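Local atomic coordinates of hypothetical protein (PDB entry 2O2X), a protein that removes the phosphate at C-7 of D-glycero-beta-D-manno-heptose 1,7-bisphosphate, a magnesium-dependent step in ADP-heptose biosynthesis. Residues E103-E107 against E108-V112; S200-G203 against D204-A207. All coordinates share one frame; numbering follows the deposited sequence.

Interaction 1: residues E103-E107 against E108-V112; sequences ELLRE and EGVFV
Leu105 O accepts the N-H of Val110 at 3.0 Å in a nearly straight bond (169°), and Arg106 O takes Gly109 N at 2.9 Å; with the positive phi of Gly109 (79°), these two bonds into the last turn of helix 91-107 define a Schellman motif. Glu108 N makes only weak bonds, to Leu104 O and Leu105 O. The apolar side of the motif is built on Leu105, whose CG stands anti to the carbonyl carbon (chi1 -71°). That torsion carries CD2 obliquely against Val110 CG2, at 3.7 Å, while the other branch, CD1, meets Val112 CG1 at 4.0 Å with the two side chains roughly perpendicular. Leu62 and Ile65 of helix 62-71 extend this apolar cluster. In Glu108 the first torsion sets CG 3.4 Å from Leu104 O, and the bend at chi2 then turns the carboxylate to where one water donates both to that carbonyl and to Glu108 OE2. Within the last turn, Arg106 grips Glu103 side-on: NE reaches OE1 at 3.0 Å in the guanidinium plane, and NH2 reaches OE2 at 2.9 Å. The exit from the helix thus divides by chemistry: carbonyls are met by backbone N-H groups and a water, the Glu103-Arg106 pair balances its charges on the outer side, and Leu105, Val110 and Val112 are buried as the chain heads for strand 114-118.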
# COMPACT_ATOMS: atom_id res chain seq x y z
N GLU A 103 11.39 -2.72 -9.60
CA GLU A 103 12.49 -2.36 -10.52
C GLU A 103 12.32 -0.99 -11.15
O GLU A 103 13.26 -0.19 -11.19
CB GLU A 103 12.66 -3.43 -11.61
CG GLU A 103 13.70 -3.09 -12.66
CD GLU A 103 15.09 -2.77 -12.11
OE1 GLU A 103 15.44 -3.19 -10.97
OE2 GLU A 103 15.86 -2.10 -12.84
N LEU A 104 11.11 -0.70 -11.60
CA LEU A 104 10.84 0.63 -12.15
C LEU A 104 11.02 1.72 -11.10
O LEU A 104 11.53 2.82 -11.38
CB LEU A 104 9.46 0.69 -12.77
CG LEU A 104 9.29 -0.13 -14.06
CD1 LEU A 104 7.84 -0.24 -14.39
CD2 LEU A 104 10.07 0.52 -15.18
N LEU A 105 10.61 1.46 -9.86
CA LEU A 105 10.81 2.40 -8.78
C LEU A 105 12.31 2.62 -8.51
O LEU A 105 12.76 3.74 -8.28
CB LEU A 105 10.12 1.92 -7.51
CG LEU A 105 8.59 1.94 -7.47
CD1 LEU A 105 8.09 1.36 -6.16
CD2 LEU A 105 8.05 3.33 -7.70
N ARG A 106 13.06 1.54 -8.51
CA ARG A 106 14.53 1.62 -8.36
C ARG A 106 15.15 2.53 -9.41
O ARG A 106 16.03 3.33 -9.10
CB ARG A 106 15.16 0.23 -8.45
CG ARG A 106 16.65 0.23 -8.03
CD ARG A 106 17.38 -1.05 -8.40
NE ARG A 106 17.48 -1.25 -9.85
CZ ARG A 106 18.36 -0.64 -10.66
NH1 ARG A 106 19.25 0.22 -10.18
NH2 ARG A 106 18.36 -0.90 -11.96
N GLU A 107 14.67 2.42 -10.64
CA GLU A 107 15.18 3.25 -11.74
C GLU A 107 14.86 4.73 -11.54
O GLU A 107 15.53 5.58 -12.10
CB GLU A 107 14.63 2.77 -13.07
CG GLU A 107 15.22 1.42 -13.48
CD GLU A 107 14.55 0.83 -14.70
OE1 GLU A 107 13.71 1.51 -15.34
OE2 GLU A 107 14.86 -0.33 -15.05
N GLU A 108 13.83 5.03 -10.74
CA GLU A 108 13.48 6.40 -10.35
C GLU A 108 14.14 6.84 -9.05
O GLU A 108 13.92 7.98 -8.56
CB GLU A 108 11.95 6.53 -10.19
CG GLU A 108 11.13 6.23 -11.43
CD GLU A 108 11.38 7.19 -12.57
OE1 GLU A 108 11.69 8.38 -12.32
OE2 GLU A 108 11.28 6.72 -13.72
N GLY A 109 14.92 5.94 -8.45
CA GLY A 109 15.65 6.22 -7.24
C GLY A 109 14.83 6.16 -5.97
O GLY A 109 15.19 6.78 -4.96
N VAL A 110 13.73 5.41 -6.00
CA VAL A 110 12.86 5.29 -4.82
C VAL A 110 12.62 3.81 -4.51
O VAL A 110 12.92 2.93 -5.32
CB VAL A 110 11.52 6.09 -4.95
CG1 VAL A 110 11.80 7.56 -5.34
CG2 VAL A 110 10.57 5.46 -5.99
N PHE A 111 12.14 3.56 -3.30
CA PHE A 111 11.98 2.19 -2.85
C PHE A 111 10.84 2.04 -1.85
O PHE A 111 10.32 3.02 -1.31
CB PHE A 111 13.28 1.68 -2.22
CG PHE A 111 13.93 2.66 -1.35
CD1 PHE A 111 13.51 2.84 -0.05
CD2 PHE A 111 14.96 3.46 -1.83
CE1 PHE A 111 14.13 3.79 0.77
CE2 PHE A 111 15.58 4.39 -1.02
CZ PHE A 111 15.16 4.56 0.29
N VAL A 112 10.46 0.79 -1.63
CA VAL A 112 9.52 0.45 -0.58
C VAL A 112 10.22 -0.52 0.39
O VAL A 112 11.32 -1.02 0.12
CB VAL A 112 8.22 -0.14 -1.11
CG1 VAL A 112 7.62 0.74 -2.23
CG2 VAL A 112 8.38 -1.55 -1.59
O HOH W 1 11.35 3.85 -13.94

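Interaction 2: residues S200-G203 against D204-A207; sequences SELG and DLLA
Leu202 O receives Leu206 N at 2.9 Å (N-H...O 164°), one of four consecutive i to i+4 bonds that identify this piece of helix 199-211 as regular alpha-helix. The others are Asp204 N to Ser200 O, Leu205 N to Glu201 O and Ala207 N to Gly203 O, so every carbonyl from Ser200 to Gly203 has its backbone donor. Glu201 N, nearer the start of the helix, is hydrogen-bonded to Asp198 OD1. Ser200 O has a second donor: a water donates to it at 2.9 Å, accepts from Ser200 OG, and donates to Asp204 OD1 at 2.7 Å. Asp204, with CG anti to the carbonyl carbon (chi1 -59°), folds its carboxylate back along the preceding turn, where OD2 comes 3.5 Å from Glu201 CA. The carboxylates of Glu201 and Asp204 keep apart, 5.7 Å between Glu201 OE2 and Asp204 OD2, with their planes turned by 37°. Glu201 OE2 is salt-bridged instead to Arg197, which probably eases the repulsion. On the apolar side, Leu202 CD1 packs 3.9 Å from Leu206 CD2, the chains slanting across each other, and Leu206 CG sits 3.4 Å from Leu202 O. Ala64 and Thr67 of helix 62-71 receive Leu206, while Leu205 turns to Leu196 and Trp179 of the sheet. A serine in place of Leu206 would probably leave Leu202 CD1 without its neighbour one turn on and open a gap against helix 62-71. The chemistry is that of an amphipathic helix: the water-linked Ser200 and Asp204 occupy one side, and the leucines bind the helix to the sheet and to helix 62-71.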
# COMPACT_ATOMS: atom_id res chain seq x y z
N SER A 200 -1.34 20.63 -5.92
CA SER A 200 -1.54 21.27 -4.64
C SER A 200 -1.87 20.26 -3.56
O SER A 200 -1.35 20.33 -2.45
CB SER A 200 -2.65 22.33 -4.74
OG SER A 200 -2.83 22.94 -3.49
N GLU A 201 -2.75 19.32 -3.90
CA GLU A 201 -3.15 18.27 -2.98
C GLU A 201 -2.00 17.31 -2.69
O GLU A 201 -1.88 16.84 -1.56
CB GLU A 201 -4.42 17.61 -3.47
CG GLU A 201 -5.61 18.59 -3.29
CD GLU A 201 -6.91 18.23 -3.99
OE1 GLU A 201 -7.01 17.20 -4.69
OE2 GLU A 201 -7.88 19.01 -3.83
N LEU A 202 -1.15 17.02 -3.67
CA LEU A 202 0.06 16.25 -3.43
C LEU A 202 0.91 16.98 -2.40
O LEU A 202 1.44 16.37 -1.49
CB LEU A 202 0.82 16.01 -4.73
CG LEU A 202 2.20 15.37 -4.59
CD1 LEU A 202 2.11 14.01 -3.95
CD2 LEU A 202 2.86 15.25 -5.91
N GLY A 203 0.98 18.30 -2.50
CA GLY A 203 1.71 19.09 -1.51
C GLY A 203 1.23 18.88 -0.10
O GLY A 203 2.04 18.86 0.82
N ASP A 204 -0.09 18.78 0.08
CA ASP A 204 -0.67 18.52 1.40
C ASP A 204 -0.15 17.19 1.90
O ASP A 204 0.21 17.05 3.07
CB ASP A 204 -2.20 18.49 1.37
CG ASP A 204 -2.84 19.79 0.86
OD1 ASP A 204 -2.30 20.87 1.15
OD2 ASP A 204 -3.86 19.71 0.15
N LEU A 205 -0.18 16.17 1.05
CA LEU A 205 0.35 14.87 1.44
C LEU A 205 1.84 14.91 1.81
O LEU A 205 2.24 14.35 2.83
CB LEU A 205 0.10 13.84 0.33
CG LEU A 205 0.80 12.49 0.42
CD1 LEU A 205 0.33 11.79 1.68
CD2 LEU A 205 0.54 11.63 -0.80
N LEU A 206 2.65 15.58 0.99
CA LEU A 206 4.08 15.68 1.24
C LEU A 206 4.33 16.39 2.56
O LEU A 206 5.20 15.97 3.32
CB LEU A 206 4.86 16.34 0.09
CG LEU A 206 4.72 15.66 -1.28
CD1 LEU A 206 5.77 16.19 -2.23
CD2 LEU A 206 4.83 14.14 -1.19
N ALA A 207 3.58 17.45 2.86
CA ALA A 207 3.75 18.13 4.14
C ALA A 207 3.45 17.19 5.29
O ALA A 207 4.16 17.17 6.31
CB ALA A 207 2.85 19.35 4.22
O HOH W 2 -1.67 22.66 -0.77

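Interaction 1 closes helix 91-107 and leads into strand 114-118; interaction 2 comes later in the chain, within helix 199-211, which follows strand 191-196. Their centres are about 21 Å apart and their nearest atoms about 10 Å, so they do not touch. Helix 62-71 joins them: Leu62, Ile65 and Asn69 meet residues of 103-112, whereas Pro63, Ala64 and Thr67 meet residues of 200-207. Three helical elements are thereby placed together against the mixed sheet, as expected of the layered alpha/beta core of HAD phosphatases. Both are packing outside the probable active site: between side chains, Leu105 is about 7 Å from Arg38, predicted to bind substrate, and Leu205 about 11 Å from Asp37, the probable nucleophile.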